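Local atomic coordinates of putative short-chain dehydrogenase/reductase (Corynebacterium glutamicum, PDB entry 3E9N), a protein that probably acts as an NAD(P)-dependent oxidoreductase of the short-chain dehydrogenase/reductase family, perhaps an acetoacetyl-CoA reductase, though its substrate is not established. Residues 73-78 / 121-126; 25-30 / 209-214. All coordinates share one frame; numbering follows the deposited sequence.

Interaction 1. Residues 73-78 / 121-126; sequences LDHVDT and LRAASG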
ATOM      1  N   LEU A  73     -36.331  -6.097   7.399  1.00 37.14           N
ATOM      2  CA  LEU A  73     -35.642  -4.933   8.046  1.00 36.02           C
ATOM      3  C   LEU A  73     -35.601  -3.759   7.136  1.00 35.99           C
ATOM      4  O   LEU A  73     -35.131  -3.857   6.027  1.00 38.15           O
ATOM      5  CB  LEU A  73     -34.211  -5.284   8.494  1.00 35.74           C
ATOM      6  CG  LEU A  73     -34.142  -6.519   9.388  1.00 32.84           C
ATOM      7  CD1 LEU A  73     -32.700  -6.994   9.744  1.00 28.23           C
ATOM      8  CD2 LEU A  73     -35.003  -6.257  10.615  1.00 33.33           C
ATOM      9  N   ASP A  74     -36.118  -2.632   7.568  1.00 36.42           N
ATOM     10  CA  ASP A  74     -36.129  -1.469   6.676  1.00 36.73           C
ATOM     11  C   ASP A  74     -35.112  -0.412   7.103  1.00 35.35           C
ATOM     12  O   ASP A  74     -34.900   0.551   6.382  1.00 35.83           O
ATOM     13  CB  ASP A  74     -37.538  -0.833   6.604  1.00 37.45           C
ATOM     14  CG  ASP A  74     -38.065  -0.406   7.988  1.00 38.97           C
ATOM     15  OD1 ASP A  74     -37.384   0.352   8.733  1.00 43.94           O
ATOM     16  OD2 ASP A  74     -39.169  -0.842   8.338  1.00 40.75           O
ATOM     17  N   HIS A  75     -34.530  -0.574   8.287  1.00 33.19           N
ATOM     18  CA  HIS A  75     -33.344   0.220   8.694  1.00 32.18           C
ATOM     19  C   HIS A  75     -32.302  -0.749   9.290  1.00 31.26           C
ATOM     20  O   HIS A  75     -32.617  -1.504  10.194  1.00 33.02           O
ATOM     21  CB  HIS A  75     -33.727   1.252   9.741  1.00 31.03           C
ATOM     22  CG  HIS A  75     -34.474   2.431   9.196  1.00 31.61           C
ATOM     23  ND1 HIS A  75     -35.757   2.336   8.687  1.00 31.85           N
ATOM     24  CD2 HIS A  75     -34.135   3.740   9.108  1.00 32.49           C
ATOM     25  CE1 HIS A  75     -36.165   3.533   8.290  1.00 31.91           C
ATOM     26  NE2 HIS A  75     -35.203   4.403   8.535  1.00 34.53           N
ATOM     27  N   VAL A  76     -31.092  -0.796   8.762  1.00 29.71           N
ATOM     28  CA  VAL A  76     -30.025  -1.516   9.467  1.00 28.34           C
ATOM     29  C   VAL A  76     -28.926  -0.520   9.885  1.00 28.53           C
ATOM     30  O   VAL A  76     -28.359   0.172   9.024  1.00 26.51           O
ATOM     31  CB  VAL A  76     -29.348  -2.585   8.591  1.00 28.86           C
ATOM     32  CG1 VAL A  76     -28.164  -3.295   9.393  1.00 27.17           C
ATOM     33  CG2 VAL A  76     -30.378  -3.631   8.093  1.00 27.86           C
ATOM     34  N   ASP A  77     -28.626  -0.475  11.185  1.00 27.76           N
ATOM     35  CA  ASP A  77     -27.651   0.504  11.721  1.00 29.41           C
ATOM     36  C   ASP A  77     -26.207  -0.009  11.634  1.00 29.94           C
ATOM     37  O   ASP A  77     -25.307   0.743  11.328  1.00 30.13           O
ATOM     38  CB  ASP A  77     -28.003   0.865  13.171  1.00 28.02           C
ATOM     39  CG  ASP A  77     -29.385   1.499  13.269  1.00 28.94           C
ATOM     40  OD1 ASP A  77     -29.483   2.717  13.052  1.00 27.93           O
ATOM     41  OD2 ASP A  77     -30.385   0.779  13.526  1.00 29.97           O
ATOM     42  N   THR A  78     -26.025  -1.309  11.889  1.00 29.91           N
ATOM     43  CA  THR A  78     -24.737  -1.928  11.962  1.00 29.54           C
ATOM     44  C   THR A  78     -24.824  -3.311  11.279  1.00 29.21           C
ATOM     45  O   THR A  78     -25.653  -4.175  11.640  1.00 29.90           O
ATOM     46  CB  THR A  78     -24.307  -2.106  13.464  1.00 30.66           C
ATOM     47  OG1 THR A  78     -24.369  -0.846  14.133  1.00 33.72           O
ATOM     48  CG2 THR A  78     -22.898  -2.656  13.588  1.00 28.60           C
ATOM     49  N   LEU A 121     -29.634   0.122   4.787  1.00 26.89           N
ATOM     50  CA  LEU A 121     -28.397   0.675   5.313  1.00 26.72           C
ATOM     51  C   LEU A 121     -28.422   2.199   5.059  1.00 27.44           C
ATOM     52  O   LEU A 121     -28.020   2.969   5.911  1.00 27.18           O
ATOM     53  CB  LEU A 121     -27.163   0.066   4.622  1.00 24.66           C
ATOM     54  CG  LEU A 121     -26.779  -1.337   5.033  1.00 26.87           C
ATOM     55  CD1 LEU A 121     -25.774  -2.020   4.017  1.00 26.41           C
ATOM     56  CD2 LEU A 121     -26.314  -1.455   6.481  1.00 20.97           C
ATOM     57  N   ARG A 122     -28.889   2.587   3.875  1.00 27.88           N
ATOM     58  CA  ARG A 122     -29.015   3.965   3.485  1.00 29.45           C
ATOM     59  C   ARG A 122     -30.031   4.643   4.342  1.00 31.31           C
ATOM     60  O   ARG A 122     -29.778   5.745   4.840  1.00 32.42           O
ATOM     61  CB  ARG A 122     -29.482   4.037   2.047  1.00 28.87           C
ATOM     62  CG  ARG A 122     -28.370   3.731   1.074  1.00 28.80           C
ATOM     63  CD  ARG A 122     -28.864   3.816  -0.333  1.00 27.62           C
ATOM     64  NE  ARG A 122     -27.823   3.468  -1.289  1.00 29.14           N
ATOM     65  CZ  ARG A 122     -28.015   3.479  -2.605  1.00 31.64           C
ATOM     66  NH1 ARG A 122     -29.200   3.825  -3.084  1.00 31.83           N
ATOM     67  NH2 ARG A 122     -27.033   3.165  -3.442  1.00 30.59           N
ATOM     68  N   ALA A 123     -31.170   3.972   4.534  1.00 31.50           N
ATOM     69  CA  ALA A 123     -32.244   4.490   5.354  1.00 32.40           C
ATOM     70  C   ALA A 123     -31.792   4.811   6.766  1.00 32.01           C
ATOM     71  O   ALA A 123     -32.288   5.750   7.335  1.00 32.66           O
ATOM     72  CB  ALA A 123     -33.477   3.475   5.405  1.00 32.23           C
ATOM     73  N   ALA A 124     -30.914   3.987   7.339  1.00 30.90           N
ATOM     74  CA  ALA A 124     -30.444   4.203   8.706  1.00 30.43           C
ATOM     75  C   ALA A 124     -29.139   4.973   8.766  1.00 31.61           C
ATOM     76  O   ALA A 124     -28.641   5.246   9.859  1.00 32.61           O
ATOM     77  CB  ALA A 124     -30.283   2.849   9.478  1.00 29.68           C
ATOM     78  N   SER A 125     -28.579   5.332   7.612  1.00 32.38           N
ATOM     79  CA  SER A 125     -27.172   5.739   7.527  1.00 33.66           C
ATOM     80  C   SER A 125     -26.195   4.793   8.292  1.00 33.01           C
ATOM     81  O   SER A 125     -25.375   5.246   9.098  1.00 32.22           O
ATOM     82  CB  SER A 125     -26.998   7.183   8.027  1.00 33.48           C
ATOM     83  OG  SER A 125     -27.722   8.062   7.209  1.00 36.70           O
ATOM     84  N   GLY A 126     -26.304   3.497   8.058  1.00 32.34           N
ATOM     85  CA  GLY A 126     -25.612   2.522   8.894  1.00 31.66           C
ATOM     86  C   GLY A 126     -24.120   2.383   8.655  1.00 32.32           C
ATOM     87  O   GLY A 126     -23.511   3.030   7.775  1.00 32.62           O
TER
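D74 meets A123 through its backbone: D74 O lies 3.4 Å from A123 CB. The D74 side chain turns to its neighbour instead. H75 ND1 donates to D74 OD1 over 2.6 Å, nearly straight at 167°. The carboxylate oxygen is met on its anti side, and it lies close to the imidazole plane. With CG beside the backbone N (chi1 -75°), the H75 ring reaches the end of helix 95-124. A123 CB sits over the centre of one face, 3.8 Å from the centroid, a CH-pi contact. The bond to D74 and A123 against this face probably hold the ring's rotation. H75 CB also touches A124 CB.

V76 O points into the second segment and is 3.3 Å from A124 CB. The V76 side chain lies alongside L121, with V76 CB 3.9 Å from L121 CD2. At D77 the backbone carries the contact: D77 O is 3.0 Å from G126 CA. D77 OD1 passes A124 CB at 3.7 Å, while OD2 bonds to the backbone N of I7.

Helix 95-124 closes in a Schellman motif, with S125 at positive phi and G126 N bonded to L121 O. The chain then enters strand 127-131, beside strand 78-81 in the Rossmann sheet. No hydrogen bond joins the two segments themselves. Between them the contact is apolar, CH-pi and van der Waals, while backbone bonds of V76 with A120 and D77 with C127 tie the loop to the residues flanking 121-126.

Interaction 2. Residues 25-30 / 209-214; sequences LSRDHI and AIRFVI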
ATOM      1  N   LEU A  25     -22.806  -5.589  20.939  1.00 34.74           N
ATOM      2  CA  LEU A  25     -23.841  -4.819  20.245  1.00 34.90           C
ATOM      3  C   LEU A  25     -25.224  -4.929  20.863  1.00 34.52           C
ATOM      4  O   LEU A  25     -26.086  -4.108  20.572  1.00 32.30           O
ATOM      5  CB  LEU A  25     -23.968  -5.311  18.788  1.00 34.57           C
ATOM      6  CG  LEU A  25     -22.764  -5.098  17.856  1.00 36.29           C
ATOM      7  CD1 LEU A  25     -23.111  -5.559  16.399  1.00 35.55           C
ATOM      8  CD2 LEU A  25     -22.379  -3.625  17.903  1.00 35.42           C
ATOM      9  N   SER A  26     -25.442  -6.010  21.614  1.00 35.17           N
ATOM     10  CA  SER A  26     -26.733  -6.291  22.232  1.00 36.45           C
ATOM     11  C   SER A  26     -26.974  -5.285  23.346  1.00 37.63           C
ATOM     12  O   SER A  26     -28.081  -5.192  23.842  1.00 38.58           O
ATOM     13  CB  SER A  26     -26.838  -7.739  22.758  1.00 36.00           C
ATOM     14  OG  SER A  26     -26.033  -7.968  23.916  1.00 37.35           O
ATOM     15  N   ARG A  27     -25.946  -4.539  23.747  1.00 38.04           N
ATOM     16  CA  ARG A  27     -26.147  -3.482  24.711  1.00 39.57           C
ATOM     17  C   ARG A  27     -27.125  -2.438  24.144  1.00 39.28           C
ATOM     18  O   ARG A  27     -27.971  -1.911  24.871  1.00 41.25           O
ATOM     19  CB  ARG A  27     -24.814  -2.833  25.150  1.00 39.79           C
ATOM     20  CG  ARG A  27     -23.810  -3.844  25.828  1.00 44.31           C
ATOM     21  CD  ARG A  27     -22.282  -3.534  25.575  1.00 49.65           C
ATOM     22  NE  ARG A  27     -21.959  -2.121  25.782  1.00 55.90           N
ATOM     23  CZ  ARG A  27     -20.833  -1.515  25.398  1.00 58.82           C
ATOM     24  NH1 ARG A  27     -19.877  -2.177  24.770  1.00 56.39           N
ATOM     25  NH2 ARG A  27     -20.667  -0.217  25.636  1.00 61.97           N
ATOM     26  N   ASP A  28     -27.049  -2.131  22.861  1.00 36.75           N
ATOM     27  CA  ASP A  28     -27.836  -1.018  22.378  1.00 35.34           C
ATOM     28  C   ASP A  28     -28.457  -1.293  21.020  1.00 34.92           C
ATOM     29  O   ASP A  28     -28.865  -0.348  20.368  1.00 35.22           O
ATOM     30  CB  ASP A  28     -26.987   0.275  22.320  1.00 34.40           C
ATOM     31  CG  ASP A  28     -25.717   0.102  21.477  1.00 35.20           C
ATOM     32  OD1 ASP A  28     -25.068   1.116  21.131  1.00 33.60           O
ATOM     33  OD2 ASP A  28     -25.377  -1.071  21.144  1.00 32.48           O
ATOM     34  N   HIS A  29     -28.453  -2.554  20.564  1.00 34.12           N
ATOM     35  CA  HIS A  29     -29.094  -2.943  19.306  1.00 33.75           C
ATOM     36  C   HIS A  29     -29.856  -4.243  19.614  1.00 35.13           C
ATOM     37  O   HIS A  29     -29.416  -5.038  20.482  1.00 34.50           O
ATOM     38  CB  HIS A  29     -28.094  -3.334  18.191  1.00 32.91           C
ATOM     39  CG  HIS A  29     -27.124  -2.258  17.751  1.00 33.40           C
ATOM     40  ND1 HIS A  29     -26.030  -1.860  18.512  1.00 33.51           N
ATOM     41  CD2 HIS A  29     -27.009  -1.600  16.571  1.00 29.94           C
ATOM     42  CE1 HIS A  29     -25.318  -0.969  17.840  1.00 30.90           C
ATOM     43  NE2 HIS A  29     -25.893  -0.782  16.662  1.00 32.67           N
ATOM     44  N   ILE A  30     -30.984  -4.448  18.915  1.00 35.29           N
ATOM     45  CA  ILE A  30     -31.522  -5.768  18.639  1.00 36.21           C
ATOM     46  C   ILE A  30     -30.604  -6.386  17.595  1.00 35.58           C
ATOM     47  O   ILE A  30     -30.393  -5.816  16.541  1.00 35.36           O
ATOM     48  CB  ILE A  30     -32.968  -5.641  18.013  1.00 37.89           C
ATOM     49  CG1 ILE A  30     -33.969  -5.118  19.059  1.00 38.61           C
ATOM     50  CG2 ILE A  30     -33.490  -6.991  17.472  1.00 39.30           C
ATOM     51  CD1 ILE A  30     -34.722  -3.881  18.549  1.00 44.69           C
ATOM     52  N   ALA A 209     -12.984  -3.250  18.798  1.00 28.85           N
ATOM     53  CA  ALA A 209     -12.659  -2.485  17.606  1.00 29.33           C
ATOM     54  C   ALA A 209     -13.933  -2.080  16.914  1.00 29.59           C
ATOM     55  O   ALA A 209     -14.046  -0.943  16.445  1.00 29.61           O
ATOM     56  CB  ALA A 209     -11.732  -3.265  16.645  1.00 28.83           C
ATOM     57  N   ILE A 210     -14.895  -3.005  16.863  1.00 30.24           N
ATOM     58  CA  ILE A 210     -16.180  -2.720  16.238  1.00 30.92           C
ATOM     59  C   ILE A 210     -16.920  -1.642  16.990  1.00 31.42           C
ATOM     60  O   ILE A 210     -17.413  -0.691  16.400  1.00 32.46           O
ATOM     61  CB  ILE A 210     -17.014  -3.990  15.937  1.00 30.65           C
ATOM     62  CG1 ILE A 210     -16.472  -4.602  14.661  1.00 30.56           C
ATOM     63  CG2 ILE A 210     -18.489  -3.629  15.739  1.00 30.29           C
ATOM     64  CD1 ILE A 210     -16.499  -6.020  14.637  1.00 36.40           C
ATOM     65  N   ARG A 211     -16.906  -1.738  18.304  1.00 32.21           N
ATOM     66  CA  ARG A 211     -17.545  -0.739  19.151  1.00 32.92           C
ATOM     67  C   ARG A 211     -16.892   0.637  18.946  1.00 33.40           C
ATOM     68  O   ARG A 211     -17.563   1.649  18.827  1.00 33.85           O
ATOM     69  CB  ARG A 211     -17.450  -1.198  20.626  1.00 32.83           C
ATOM     70  CG  ARG A 211     -17.941  -0.139  21.686  1.00 34.48           C
ATOM     71  CD  ARG A 211     -19.401   0.386  21.394  1.00 32.68           C
ATOM     72  NE  ARG A 211     -20.357  -0.708  21.440  1.00 31.81           N
ATOM     73  CZ  ARG A 211     -21.675  -0.551  21.282  1.00 32.94           C
ATOM     74  NH1 ARG A 211     -22.478  -1.588  21.339  1.00 32.80           N
ATOM     75  NH2 ARG A 211     -22.196   0.643  21.071  1.00 30.19           N
ATOM     76  N   PHE A 212     -15.568   0.688  18.905  1.00 33.63           N
ATOM     77  CA  PHE A 212     -14.909   1.947  18.632  1.00 33.57           C
ATOM     78  C   PHE A 212     -15.350   2.527  17.280  1.00 33.75           C
ATOM     79  O   PHE A 212     -15.461   3.750  17.122  1.00 32.84           O
ATOM     80  CB  PHE A 212     -13.399   1.754  18.647  1.00 33.79           C
ATOM     81  CG  PHE A 212     -12.628   2.952  18.166  1.00 35.20           C
ATOM     82  CD1 PHE A 212     -12.596   4.117  18.930  1.00 35.61           C
ATOM     83  CD2 PHE A 212     -11.920   2.903  16.985  1.00 35.36           C
ATOM     84  CE1 PHE A 212     -11.899   5.213  18.500  1.00 36.92           C
ATOM     85  CE2 PHE A 212     -11.178   3.994  16.560  1.00 37.26           C
ATOM     86  CZ  PHE A 212     -11.171   5.143  17.300  1.00 36.96           C
ATOM     87  N   VAL A 213     -15.603   1.665  16.292  1.00 33.43           N
ATOM     88  CA  VAL A 213     -15.843   2.195  14.952  1.00 32.57           C
ATOM     89  C   VAL A 213     -17.224   2.839  14.850  1.00 33.69           C
ATOM     90  O   VAL A 213     -17.404   3.953  14.288  1.00 34.10           O
ATOM     91  CB  VAL A 213     -15.673   1.096  13.864  1.00 33.41           C
ATOM     92  CG1 VAL A 213     -16.494   1.428  12.593  1.00 30.58           C
ATOM     93  CG2 VAL A 213     -14.159   0.851  13.531  1.00 29.42           C
ATOM     94  N   ILE A 214     -18.216   2.165  15.410  1.00 34.18           N
ATOM     95  CA  ILE A 214     -19.604   2.612  15.249  1.00 34.40           C
ATOM     96  C   ILE A 214     -19.911   3.767  16.187  1.00 36.15           C
ATOM     97  O   ILE A 214     -20.781   4.585  15.900  1.00 37.15           O
ATOM     98  CB  ILE A 214     -20.622   1.459  15.461  1.00 34.27           C
ATOM     99  CG1 ILE A 214     -20.735   1.022  16.930  1.00 32.54           C
ATOM    100  CG2 ILE A 214     -20.263   0.264  14.611  1.00 31.63           C
ATOM    101  CD1 ILE A 214     -21.576  -0.306  17.078  1.00 33.49           C
TER
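The end of helix 16-25 and the loop to strand 30-35 of the Rossmann fold meet the last turns of helix 203-214 here. R211 and D28 carry the polar part. R211 grips the carboxylate end-on with two nitrogens: NH2 donates to D28 OD1 over 2.9 Å, and NH1 to D28 OD2 over 3.0 Å. Both bonds are nearly straight, at 167° and 174°. Both oxygens lie close to the guanidinium plane, but the carboxylate is turned 41° against it. NH2 meets OD1 on the syn side; NH1 approaches OD2 from above the carboxylate plane.

R211 leaves its helix with CG anti to the backbone N, then bends at chi2 and chi3 to bring its end to the loop. The R27 guanidinium lies over one face of the R211 group, tilted and offset toward its rim, with R27 NH1 3.7 Å from R211 NE. D24 forms salt bridges to both arginines and probably offsets their like charge. D215 also pairs with R211 NH2. I214 CD1 sits over the other face of the R211 guanidinium.

Toward the sheet the contact turns apolar. I214 CD1 is 3.5 Å from L25 CD2 and 3.9 Å from H29 CE1. The H29 ring is anchored by ND1, which donates to L25 O over 3.0 Å, on a lone pair in the carbonyl plane, and makes a weak bond to D28 OD2. L25 O also accepts from D28 N. L25 and I214 both pack on T78 of strand 78-81. This is helix-to-loop packing over one face of the parallel Rossmann sheet, with a bidentate salt bridge at its more exposed side.

How the interactions relate
Interactions 1 and 2 have centres about 14 Å apart and meet at T78. Its OG1 lies 3.0 Å from H29 NE2, a weak hydrogen bond. Its CG2 lies 4.0 Å from L25 CD1 and 4.1 Å from I214 CG2. The apolar layer of interaction 2 thus rests on T78, where segment 73-78 becomes strand 78-81. In sequence, both segments of interaction 1 fall between those of interaction 2. Segments 25-30, 73-78 and 121-126 all lead into parallel strands, 30-35, 78-81 and 127-131. They lie at the end of the sheet away from where relatives bind the dinucleotide, so both contacts are probably structural packing.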